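Local coordinates for 3-hydroxyisobutyrate dehydrogenase family protein (Geobacter sulfurreducens, PDB 3PDU) that reduces succinic semialdehyde to gamma-hydroxybutyrate, probably with NADPH as hydride donor, as a member of the beta-hydroxyacid dehydrogenase family, at residues D26-N31 and A52-A57; L7-M12 and A35-L40; V74-G77 and V81-G84; G90-S95 and P149-L154. All coordinates share one frame; numbering follows the deposited sequence.

Interaction 1: residues D26-N31 and A52-A57. With NAP (NADP nicotinamide-adenine-dinucleotide phosphate), chain I.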
# COMPACT_ATOMS: atom_id res chain seq x y z
N ASP A 26 36.45 -24.92 -22.47
CA ASP A 26 36.58 -26.09 -21.60
C ASP A 26 35.82 -25.75 -20.32
O ASP A 26 36.25 -24.89 -19.55
CB ASP A 26 38.08 -26.30 -21.31
CG ASP A 26 38.37 -27.48 -20.39
OD1 ASP A 26 37.51 -27.87 -19.57
OD2 ASP A 26 39.49 -28.01 -20.48
N VAL A 27 34.68 -26.41 -20.10
CA VAL A 27 33.79 -26.04 -18.99
C VAL A 27 33.62 -27.20 -18.00
O VAL A 27 33.37 -28.33 -18.40
CB VAL A 27 32.38 -25.58 -19.50
CG1 VAL A 27 31.51 -25.12 -18.33
CG2 VAL A 27 32.51 -24.45 -20.53
N THR A 28 33.77 -26.89 -16.72
CA THR A 28 33.49 -27.84 -15.65
C THR A 28 32.25 -27.36 -14.89
O THR A 28 32.19 -26.21 -14.47
CB THR A 28 34.68 -27.92 -14.69
OG1 THR A 28 35.83 -28.35 -15.41
CG2 THR A 28 34.40 -28.92 -13.57
N VAL A 29 31.27 -28.25 -14.69
CA VAL A 29 30.02 -27.84 -14.06
C VAL A 29 29.75 -28.55 -12.74
O VAL A 29 30.23 -29.66 -12.49
CB VAL A 29 28.79 -28.07 -14.99
CG1 VAL A 29 28.95 -27.30 -16.30
CG2 VAL A 29 28.59 -29.57 -15.28
N TRP A 30 28.98 -27.88 -11.89
CA TRP A 30 28.47 -28.47 -10.67
C TRP A 30 27.08 -27.92 -10.39
O TRP A 30 26.77 -26.77 -10.72
CB TRP A 30 29.40 -28.18 -9.48
CG TRP A 30 28.84 -28.59 -8.15
CD1 TRP A 30 28.96 -29.81 -7.55
CD2 TRP A 30 28.04 -27.79 -7.26
NE1 TRP A 30 28.29 -29.81 -6.34
CE2 TRP A 30 27.72 -28.59 -6.14
CE3 TRP A 30 27.57 -26.47 -7.30
CZ2 TRP A 30 26.95 -28.11 -5.07
CZ3 TRP A 30 26.80 -26.00 -6.23
CH2 TRP A 30 26.51 -26.82 -5.13
N ASN A 31 26.22 -28.76 -9.82
CA ASN A 31 24.91 -28.34 -9.34
C ASN A 31 24.57 -29.15 -8.11
O ASN A 31 24.85 -30.36 -8.06
CB ASN A 31 23.83 -28.56 -10.40
CG ASN A 31 22.52 -27.85 -10.05
OD1 ASN A 31 22.47 -26.63 -10.02
ND2 ASN A 31 21.45 -28.62 -9.82
N ALA A 52 34.31 -26.43 -4.42
CA ALA A 52 35.73 -26.39 -4.10
C ALA A 52 36.56 -27.03 -5.22
O ALA A 52 37.58 -26.50 -5.62
CB ALA A 52 36.01 -27.09 -2.76
N GLU A 53 36.10 -28.17 -5.72
CA GLU A 53 36.79 -28.84 -6.81
C GLU A 53 36.83 -27.98 -8.06
O GLU A 53 37.84 -27.91 -8.76
CB GLU A 53 36.17 -30.21 -7.12
CG GLU A 53 36.90 -30.96 -8.24
CD GLU A 53 36.12 -32.14 -8.80
OE1 GLU A 53 35.31 -32.73 -8.05
OE2 GLU A 53 36.32 -32.48 -9.98
N VAL A 54 35.72 -27.31 -8.36
CA VAL A 54 35.67 -26.46 -9.53
C VAL A 54 36.65 -25.29 -9.40
O VAL A 54 37.43 -25.00 -10.32
CB VAL A 54 34.25 -25.92 -9.77
CG1 VAL A 54 34.24 -24.92 -10.93
CG2 VAL A 54 33.27 -27.07 -10.03
N CYS A 55 36.63 -24.61 -8.26
CA CYS A 55 37.41 -23.38 -8.09
C CYS A 55 38.91 -23.63 -7.93
O CYS A 55 39.73 -22.75 -8.19
CB CYS A 55 36.87 -22.55 -6.93
SG CYS A 55 35.22 -21.87 -7.25
N ALA A 56 39.26 -24.84 -7.51
CA ALA A 56 40.66 -25.24 -7.45
C ALA A 56 41.21 -25.50 -8.85
O ALA A 56 42.39 -25.30 -9.11
CB ALA A 56 40.82 -26.49 -6.58
N ALA A 57 40.35 -25.94 -9.76
CA ALA A 57 40.82 -26.41 -11.07
C ALA A 57 40.62 -25.42 -12.23
O ALA A 57 41.30 -25.52 -13.24
CB ALA A 57 40.17 -27.74 -11.41
PA NAP I . 16.42 -21.51 -10.51
O1A NAP I . 15.48 -21.57 -9.38
O2A NAP I . 15.97 -22.24 -11.71
O5B NAP I . 17.88 -22.00 -10.08
C5B NAP I . 18.48 -21.72 -8.84
C4B NAP I . 19.83 -22.42 -8.81
O4B NAP I . 20.42 -22.23 -7.53
C3B NAP I . 19.72 -23.94 -9.01
O3B NAP I . 20.91 -24.37 -9.65
C2B NAP I . 19.72 -24.47 -7.59
O2B NAP I . 20.23 -25.77 -7.41
C1B NAP I . 20.67 -23.49 -6.95
N9A NAP I . 20.52 -23.41 -5.49
C8A NAP I . 19.47 -22.93 -4.77
N7A NAP I . 19.79 -23.05 -3.45
C5A NAP I . 21.02 -23.59 -3.34
C6A NAP I . 21.82 -23.90 -2.25
N6A NAP I . 21.39 -23.68 -1.01
N1A NAP I . 23.06 -24.46 -2.48
C2A NAP I . 23.51 -24.68 -3.77
N3A NAP I . 22.71 -24.36 -4.84
C4A NAP I . 21.49 -23.82 -4.63
O3 NAP I . 16.65 -19.95 -10.78
PN NAP I . 17.14 -19.10 -12.05
O1N NAP I . 15.94 -18.54 -12.70
O2N NAP I . 18.16 -19.89 -12.78
O5D NAP I . 17.84 -17.91 -11.23
C5D NAP I . 19.20 -17.94 -10.83
C4D NAP I . 19.56 -16.51 -10.45
O4D NAP I . 19.42 -15.67 -11.58
C3D NAP I . 18.58 -15.96 -9.41
O3D NAP I . 19.29 -15.06 -8.58
C2D NAP I . 17.58 -15.17 -10.23
O2D NAP I . 16.96 -14.13 -9.48
C1D NAP I . 18.52 -14.63 -11.30
N1N NAP I . 17.91 -14.23 -12.56
C2N NAP I . 16.90 -14.97 -13.12
C3N NAP I . 16.35 -14.58 -14.35
C7N NAP I . 15.26 -15.39 -15.02
O7N NAP I . 14.50 -14.77 -16.01
N7N NAP I . 15.00 -16.65 -14.66
C4N NAP I . 16.85 -13.44 -14.99
C5N NAP I . 17.89 -12.71 -14.42
C6N NAP I . 18.42 -13.12 -13.20
P2B NAP I . 19.25 -27.04 -7.42
O1X NAP I . 19.94 -28.07 -6.59
O2X NAP I . 17.90 -26.64 -6.85
O3X NAP I . 19.06 -27.51 -8.84

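Interaction 2: residues L7-M12 and A35-L40. With NAP (NADP nicotinamide-adenine-dinucleotide phosphate), chain I.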
# COMPACT_ATOMS: atom_id res chain seq x y z
N LEU A 7 28.80 -23.00 -11.63
CA LEU A 7 28.05 -23.53 -10.49
C LEU A 7 26.60 -23.06 -10.55
O LEU A 7 26.35 -21.85 -10.65
CB LEU A 7 28.66 -23.02 -9.18
CG LEU A 7 30.18 -23.07 -9.03
CD1 LEU A 7 30.62 -22.48 -7.68
CD2 LEU A 7 30.69 -24.51 -9.19
N GLY A 8 25.65 -23.98 -10.50
CA GLY A 8 24.24 -23.61 -10.50
C GLY A 8 23.64 -23.73 -11.88
O GLY A 8 23.73 -22.81 -12.70
N LEU A 9 23.04 -24.87 -12.17
CA LEU A 9 22.48 -25.14 -13.49
C LEU A 9 20.97 -25.09 -13.42
O LEU A 9 20.30 -26.11 -13.54
CB LEU A 9 22.95 -26.51 -13.99
CG LEU A 9 24.48 -26.62 -14.09
CD1 LEU A 9 24.91 -28.05 -14.41
CD2 LEU A 9 25.04 -25.63 -15.12
N GLY A 10 20.44 -23.90 -13.19
CA GLY A 10 19.01 -23.73 -13.08
C GLY A 10 18.44 -23.25 -14.41
O GLY A 10 19.02 -23.49 -15.47
N ILE A 11 17.31 -22.57 -14.33
CA ILE A 11 16.65 -22.03 -15.52
C ILE A 11 17.59 -21.13 -16.31
O ILE A 11 17.62 -21.20 -17.54
CB ILE A 11 15.36 -21.27 -15.15
CG1 ILE A 11 14.30 -22.28 -14.69
CG2 ILE A 11 14.85 -20.44 -16.33
CD1 ILE A 11 13.14 -21.67 -13.97
N MET A 12 18.36 -20.30 -15.60
CA MET A 12 19.32 -19.40 -16.24
C MET A 12 20.68 -20.09 -16.45
O MET A 12 21.27 -20.01 -17.53
CB MET A 12 19.53 -18.13 -15.40
CG MET A 12 18.28 -17.23 -15.27
SD MET A 12 17.83 -16.49 -16.84
CE MET A 12 19.11 -15.23 -17.01
N ALA A 35 21.67 -34.35 -11.12
CA ALA A 35 20.99 -34.69 -12.36
C ALA A 35 20.96 -33.53 -13.37
O ALA A 35 20.90 -33.73 -14.58
CB ALA A 35 19.57 -35.18 -12.07
N LYS A 36 20.97 -32.29 -12.88
CA LYS A 36 20.96 -31.14 -13.78
C LYS A 36 22.25 -31.01 -14.60
O LYS A 36 22.29 -30.29 -15.59
CB LYS A 36 20.67 -29.84 -13.03
CG LYS A 36 19.29 -29.82 -12.33
CD LYS A 36 18.18 -30.11 -13.34
CE LYS A 36 16.80 -30.03 -12.70
NZ LYS A 36 16.43 -28.63 -12.35
N CYS A 37 23.32 -31.69 -14.18
CA CYS A 37 24.56 -31.64 -14.95
C CYS A 37 24.48 -32.45 -16.24
O CYS A 37 25.23 -32.21 -17.17
CB CYS A 37 25.74 -32.17 -14.12
SG CYS A 37 26.10 -31.19 -12.66
N ALA A 38 23.59 -33.44 -16.28
CA ALA A 38 23.60 -34.43 -17.36
C ALA A 38 23.62 -33.85 -18.78
O ALA A 38 24.47 -34.22 -19.57
CB ALA A 38 22.44 -35.44 -17.21
N PRO A 39 22.68 -32.96 -19.11
CA PRO A 39 22.66 -32.38 -20.46
C PRO A 39 23.94 -31.60 -20.76
O PRO A 39 24.38 -31.60 -21.91
CB PRO A 39 21.47 -31.41 -20.42
CG PRO A 39 20.68 -31.78 -19.21
CD PRO A 39 21.64 -32.37 -18.24
N LEU A 40 24.51 -30.94 -19.76
CA LEU A 40 25.76 -30.20 -19.98
C LEU A 40 26.96 -31.12 -20.21
O LEU A 40 27.80 -30.86 -21.07
CB LEU A 40 26.00 -29.22 -18.84
CG LEU A 40 24.91 -28.18 -19.19
CD1 LEU A 40 23.95 -27.88 -18.08
CD2 LEU A 40 25.49 -26.93 -19.84
PA NAP I . 16.42 -21.51 -10.51
O1A NAP I . 15.48 -21.57 -9.38
O2A NAP I . 15.97 -22.24 -11.71
O5B NAP I . 17.88 -22.00 -10.08
C5B NAP I . 18.48 -21.72 -8.84
C4B NAP I . 19.83 -22.42 -8.81
O4B NAP I . 20.42 -22.23 -7.53
C3B NAP I . 19.72 -23.94 -9.01
O3B NAP I . 20.91 -24.37 -9.65
C2B NAP I . 19.72 -24.47 -7.59
O2B NAP I . 20.23 -25.77 -7.41
C1B NAP I . 20.67 -23.49 -6.95
N9A NAP I . 20.52 -23.41 -5.49
C8A NAP I . 19.47 -22.93 -4.77
N7A NAP I . 19.79 -23.05 -3.45
C5A NAP I . 21.02 -23.59 -3.34
C6A NAP I . 21.82 -23.90 -2.25
N6A NAP I . 21.39 -23.68 -1.01
N1A NAP I . 23.06 -24.46 -2.48
C2A NAP I . 23.51 -24.68 -3.77
N3A NAP I . 22.71 -24.36 -4.84
C4A NAP I . 21.49 -23.82 -4.63
O3 NAP I . 16.65 -19.95 -10.78
PN NAP I . 17.14 -19.10 -12.05
O1N NAP I . 15.94 -18.54 -12.70
O2N NAP I . 18.16 -19.89 -12.78
O5D NAP I . 17.84 -17.91 -11.23
C5D NAP I . 19.20 -17.94 -10.83
C4D NAP I . 19.56 -16.51 -10.45
O4D NAP I . 19.42 -15.67 -11.58
C3D NAP I . 18.58 -15.96 -9.41
O3D NAP I . 19.29 -15.06 -8.58
C2D NAP I . 17.58 -15.17 -10.23
O2D NAP I . 16.96 -14.13 -9.48
C1D NAP I . 18.52 -14.63 -11.30
N1N NAP I . 17.91 -14.23 -12.56
C2N NAP I . 16.90 -14.97 -13.12
C3N NAP I . 16.35 -14.58 -14.35
C7N NAP I . 15.26 -15.39 -15.02
O7N NAP I . 14.50 -14.77 -16.01
N7N NAP I . 15.00 -16.65 -14.66
C4N NAP I . 16.85 -13.44 -14.99
C5N NAP I . 17.89 -12.71 -14.42
C6N NAP I . 18.42 -13.12 -13.20
P2B NAP I . 19.25 -27.04 -7.42
O1X NAP I . 19.94 -28.07 -6.59
O2X NAP I . 17.90 -26.64 -6.85
O3X NAP I . 19.06 -27.51 -8.84
O HOH W 1 18.22 -26.48 -11.23

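Interaction 3: residues V74-G77 and V81-G84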
# COMPACT_ATOMS: atom_id res chain seq x y z
N VAL A 74 27.16 -21.65 -0.97
CA VAL A 74 28.13 -22.15 -1.95
C VAL A 74 29.53 -21.54 -1.73
O VAL A 74 30.54 -22.19 -1.95
CB VAL A 74 27.61 -21.94 -3.40
CG1 VAL A 74 28.73 -22.09 -4.42
CG2 VAL A 74 26.50 -22.96 -3.70
N CYS A 75 29.57 -20.30 -1.26
CA CYS A 75 30.85 -19.65 -0.99
C CYS A 75 31.47 -20.15 0.30
O CYS A 75 32.60 -20.64 0.31
CB CYS A 75 30.68 -18.13 -0.92
SG CYS A 75 32.20 -17.22 -0.52
N PHE A 76 30.71 -20.04 1.39
CA PHE A 76 31.26 -20.25 2.73
C PHE A 76 31.07 -21.66 3.29
O PHE A 76 31.66 -22.00 4.31
CB PHE A 76 30.63 -19.26 3.71
CG PHE A 76 30.95 -17.82 3.41
CD1 PHE A 76 32.17 -17.28 3.80
CD2 PHE A 76 30.03 -17.01 2.77
CE1 PHE A 76 32.47 -15.94 3.53
CE2 PHE A 76 30.32 -15.68 2.50
CZ PHE A 76 31.54 -15.14 2.87
N GLY A 77 30.24 -22.47 2.64
CA GLY A 77 29.91 -23.78 3.19
C GLY A 77 31.01 -24.83 3.02
O GLY A 77 32.06 -24.56 2.43
N VAL A 81 33.32 -22.58 -2.34
CA VAL A 81 34.27 -21.83 -3.16
C VAL A 81 35.58 -21.52 -2.43
O VAL A 81 36.67 -21.66 -2.99
CB VAL A 81 33.64 -20.53 -3.69
CG1 VAL A 81 34.69 -19.61 -4.35
CG2 VAL A 81 32.49 -20.85 -4.67
N LEU A 82 35.48 -21.09 -1.18
CA LEU A 82 36.66 -20.62 -0.46
C LEU A 82 37.67 -21.73 -0.19
O LEU A 82 38.85 -21.45 0.02
CB LEU A 82 36.25 -19.96 0.85
CG LEU A 82 35.36 -18.71 0.78
CD1 LEU A 82 35.06 -18.23 2.20
CD2 LEU A 82 35.98 -17.59 -0.05
N GLU A 83 37.22 -22.99 -0.21
CA GLU A 83 38.12 -24.12 0.03
C GLU A 83 38.94 -24.47 -1.21
O GLU A 83 39.87 -25.27 -1.13
CB GLU A 83 37.35 -25.35 0.51
CG GLU A 83 36.63 -25.15 1.84
CD GLU A 83 36.11 -26.46 2.43
OE1 GLU A 83 36.27 -27.52 1.78
OE2 GLU A 83 35.54 -26.43 3.55
N GLY A 84 38.59 -23.89 -2.35
CA GLY A 84 39.32 -24.17 -3.58
C GLY A 84 39.93 -22.96 -4.27
O GLY A 84 40.98 -23.08 -4.90

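Interaction 4: residues G90-S95 and P149-L154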
# COMPACT_ATOMS: atom_id res chain seq x y z
N GLY A 90 39.65 -16.73 -10.68
CA GLY A 90 38.53 -15.81 -10.56
C GLY A 90 37.20 -16.45 -10.20
O GLY A 90 36.91 -17.59 -10.59
N TYR A 91 36.38 -15.70 -9.48
CA TYR A 91 35.02 -16.13 -9.17
C TYR A 91 34.08 -15.02 -9.59
O TYR A 91 34.24 -13.88 -9.16
CB TYR A 91 34.89 -16.42 -7.67
CG TYR A 91 33.57 -17.04 -7.27
CD1 TYR A 91 33.16 -18.24 -7.82
CD2 TYR A 91 32.73 -16.42 -6.34
CE1 TYR A 91 31.96 -18.82 -7.47
CE2 TYR A 91 31.51 -16.99 -5.98
CZ TYR A 91 31.14 -18.20 -6.55
OH TYR A 91 29.94 -18.80 -6.22
N ILE A 92 33.15 -15.32 -10.49
CA ILE A 92 32.21 -14.33 -11.00
C ILE A 92 30.81 -14.76 -10.60
O ILE A 92 30.27 -15.71 -11.15
CB ILE A 92 32.28 -14.20 -12.54
CG1 ILE A 92 33.70 -13.82 -12.98
CG2 ILE A 92 31.25 -13.20 -13.04
CD1 ILE A 92 33.87 -13.70 -14.49
N ASP A 93 30.24 -14.08 -9.62
CA ASP A 93 28.92 -14.47 -9.14
C ASP A 93 27.88 -13.66 -9.88
O ASP A 93 27.79 -12.44 -9.74
CB ASP A 93 28.81 -14.28 -7.62
CG ASP A 93 27.62 -15.04 -7.01
OD1 ASP A 93 26.77 -15.54 -7.78
OD2 ASP A 93 27.54 -15.14 -5.77
N MET A 94 27.09 -14.35 -10.70
CA MET A 94 26.09 -13.69 -11.53
C MET A 94 24.69 -13.82 -10.93
O MET A 94 23.71 -13.38 -11.53
CB MET A 94 26.15 -14.27 -12.95
CG MET A 94 27.54 -14.08 -13.57
SD MET A 94 27.68 -14.57 -15.31
CE MET A 94 27.05 -13.12 -16.14
N SER A 95 24.62 -14.40 -9.73
CA SER A 95 23.37 -14.52 -8.98
C SER A 95 22.82 -13.15 -8.61
O SER A 95 23.59 -12.22 -8.34
CB SER A 95 23.62 -15.28 -7.67
OG SER A 95 24.32 -16.49 -7.86
N PRO A 149 35.80 -12.90 -23.50
CA PRO A 149 35.30 -13.86 -24.49
C PRO A 149 34.10 -14.67 -23.97
O PRO A 149 33.16 -14.96 -24.72
CB PRO A 149 36.53 -14.76 -24.75
CG PRO A 149 37.70 -13.84 -24.53
CD PRO A 149 37.26 -12.96 -23.35
N ALA A 150 34.11 -15.01 -22.69
CA ALA A 150 32.97 -15.71 -22.12
C ALA A 150 31.72 -14.81 -22.05
O ALA A 150 30.61 -15.26 -22.35
CB ALA A 150 33.33 -16.31 -20.73
N PHE A 151 31.90 -13.55 -21.66
CA PHE A 151 30.77 -12.62 -21.59
C PHE A 151 30.15 -12.41 -22.98
O PHE A 151 28.95 -12.20 -23.10
CB PHE A 151 31.20 -11.27 -20.99
CG PHE A 151 31.33 -11.27 -19.48
CD1 PHE A 151 30.73 -12.26 -18.72
CD2 PHE A 151 32.02 -10.26 -18.83
CE1 PHE A 151 30.83 -12.24 -17.32
CE2 PHE A 151 32.12 -10.25 -17.43
CZ PHE A 151 31.53 -11.23 -16.68
N ALA A 152 30.97 -12.49 -24.03
CA ALA A 152 30.45 -12.37 -25.39
C ALA A 152 29.57 -13.56 -25.79
O ALA A 152 28.66 -13.42 -26.61
CB ALA A 152 31.59 -12.17 -26.39
N ALA A 153 29.83 -14.73 -25.22
CA ALA A 153 28.98 -15.90 -25.44
C ALA A 153 27.69 -15.80 -24.63
O ALA A 153 26.69 -16.44 -24.95
CB ALA A 153 29.73 -17.18 -25.08
N LEU A 154 27.71 -15.01 -23.56
CA LEU A 154 26.56 -14.96 -22.66
C LEU A 154 25.62 -13.79 -22.89
O LEU A 154 24.41 -13.91 -22.66
CB LEU A 154 27.04 -14.92 -21.21
CG LEU A 154 27.84 -16.12 -20.69
CD1 LEU A 154 28.24 -15.85 -19.25
CD2 LEU A 154 27.03 -17.40 -20.77

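Interaction 1: residues D26-N31 and A52-A57
The second strand of the Rossmann-type NADP-binding domain packs on helix 51-57 through Thr28, Trp30 and Val54, and carries the cofactor's adenosine ribose at its end. One methyl of the helix does the touching: Val54 CG2 lies 4.1 Å from Trp30 CB. The same methyl approaches Thr28 CG2 at 4.2 Å, where the two side chains run antiparallel past one another, methyl beside methyl. Thr28 offers its own methyl here, CG2 being anti to the backbone N. Leu7 of the neighbouring strand also reaches both Trp30 and Val54. Beyond its CB, Trp30 swings off the helix, CG anti to the backbone N (chi1 172°), and its indole meets the adenine edge-on: CH2 is 3.9 Å from C2A of NADP, which sits near the indole plane. Asn31 supplies the polar grip. Its OD1 accepts from the ribose hydroxyl O3B at 2.8 Å, while ND2 donates to the phosphate oxygen O3X at 2.8 Å along a nearly straight line (168°). The amide is fixed from the protein side too, OD1 taking the backbone N of Leu9 and ND2 giving to Asn33 O, so its rotation is set. A leucine in place of Asn31 would probably leave O3B and O3X without these mates and the Leu9 amide without its acceptor. Many NAD-dependent Rossmann domains have an acidic residue at the end of this strand, holding both ribose hydroxyls; an amide that reads one hydroxyl and the 2'-phosphate is consistent with NADP-binding members of the fold.

Interaction 2: residues L7-M12 and A35-L40
Leu9 lays its CD1 methyl against the backbone of Lys36 and Cys37, 3.6 Å from the Cys37 CA. It belongs to the glycine-rich turn between strand 4-7 and helix 13-23, consistent with the GxGxxG signature of a Rossmann-type dinucleotide site. The same methyl touches Cys37 SG and meets Leu40 CD1 tip to tip at 3.8 Å, so one leucine plugs the turn into the start of helix 38-43. Val29 and Ala17 close round this apolar cluster. The backbone of the turn serves the pyrophosphate: Ile11 N points almost straight (176°) at O2A of NADP, 3.0 Å away, and Met12 N gives to O2N at 2.9 Å. At Gly10 the lack of a side chain lets O5B of the cofactor lie close to the backbone. Met12 curls back through bends at chi2 (-67°) and chi3 (-74°), which spreads CG, SD and CE over one face of the nicotinamide ring, with SD 3.3 Å from the carboxamide carbon C7N. An alanine at Met12 would strip that face of its cover and is likely to set the nicotinamide freer to tilt. On the phosphate side a water ties both segments to the cofactor: it gives to Leu9 O at 3.1 Å, accepts from Lys36 NZ, and gives to O3X of the 2'-phosphate at 2.7 Å.

Interaction 3: residues V74-G77 and V81-G84
Val74 O, near the C-terminal end of helix 68-76, accepts a hydrogen bond from Val81 N at 2.8 Å. The donor lies in the carbonyl plane and the N-H points well at the oxygen (161°). One residue on, the pattern repeats at greater length: Leu82 N reaches Cys75 O at 3.3 Å, also in the carbonyl plane. Two successive carbonyls at the end of the helix are thus taken up by two successive amides of the 81-84 turn, which folds back beside the helix after Gly77 has left helical geometry. Side chains close the join from both ends. Val74 CG1 and Val81 CG2 meet at 4.0 Å, against Tyr91 of the next strand; Val74 also touches NADP. Farther along, Cys75 SG is anti to its backbone N (chi1 177°), which puts the sulfur 3.8 Å above the Phe76 ring, over its centre. From there SG also reaches Leu82 CG at 3.7 Å. Leu82 completes the cluster by bringing CD1 to within 3.4 Å of Phe76 CD1, the methyl approaching the ring obliquely. Ile105 and Ala108 of helix 99-111 lie along this group. Such a tethered turn belongs to the right-handed beta-alpha-beta crossover of a Rossmann fold, here linking strand 60-63 through helix 68-76 to the parallel strand 90-93.

Interaction 4: residues G90-S95 and P149-L154
Phe151 and Leu154 of helix 148-154 receive the two side chains that strand 90-93 and its end send toward them, Ile92 and Met94. Ile92 reaches out from the strand to meet Phe151 coming from the helix: the isoleucine CD1 stands 4.0 Å from Phe151 CZ, and its CG2 branch is almost as near the same carbon. Met94 passes at a slant beside Phe151, its CE methyl 4.1 Å from Phe151 CE1. A bend at chi3 (83°) turns that methyl aside, while the sulfur faces the other helix residue, SD lying 4.2 Å from Leu154 CD1. These are ordinary van der Waals contacts, and the chains must be long to make them, since the nearest CA atoms, those of Ile92 and Phe151, are 10.8 Å apart. Around this shell the neighbouring strands pack on the same two residues: Ile60 and Ala119 beside Ile92, Ile62 and Val121 beside Met94. Met16 of helix 13-23 touches both Met94 and Leu154, and Leu20 touches Ala150, so the two helices lie together on one face of the sheet. Just past the strand an Asx turn shapes the backbone that carries Met94. Asp93 OD1 accepts from Ser95 OG at 2.6 Å through its syn lone pair, and from Ser95 N at 3.1 Å from above the carboxylate plane; Ser95 OG is also bonded to the Leu65 amide. Apolar helix-on-sheet packing of this kind builds the hydrophobic core of an alpha/beta Rossmann-type domain.

How the interactions relate
All four contacts lie in the N-terminal nucleotide-binding domain. Interactions 1 and 4 lay a helix on the sheet; interactions 2 and 3 join loops to helix ends. Interactions 1 and 2 interlock along the chain and share the cofactor, at the ribose and 2'-phosphate in one, and mainly at the pyrophosphate and nicotinamide in the other, with a water to the 2'-phosphate. Interaction 4 is wholly apolar across its segments and buried. Interaction 3, partly buried, is the one joined by direct hydrogen bonds between its segments, which three residues separate. Leu7 CD1 packs on Val74, Val81 and Tyr91, while Cys55 SG of interaction 1 touches Val81 CG1 at 3.7 Å and also reaches Tyr91.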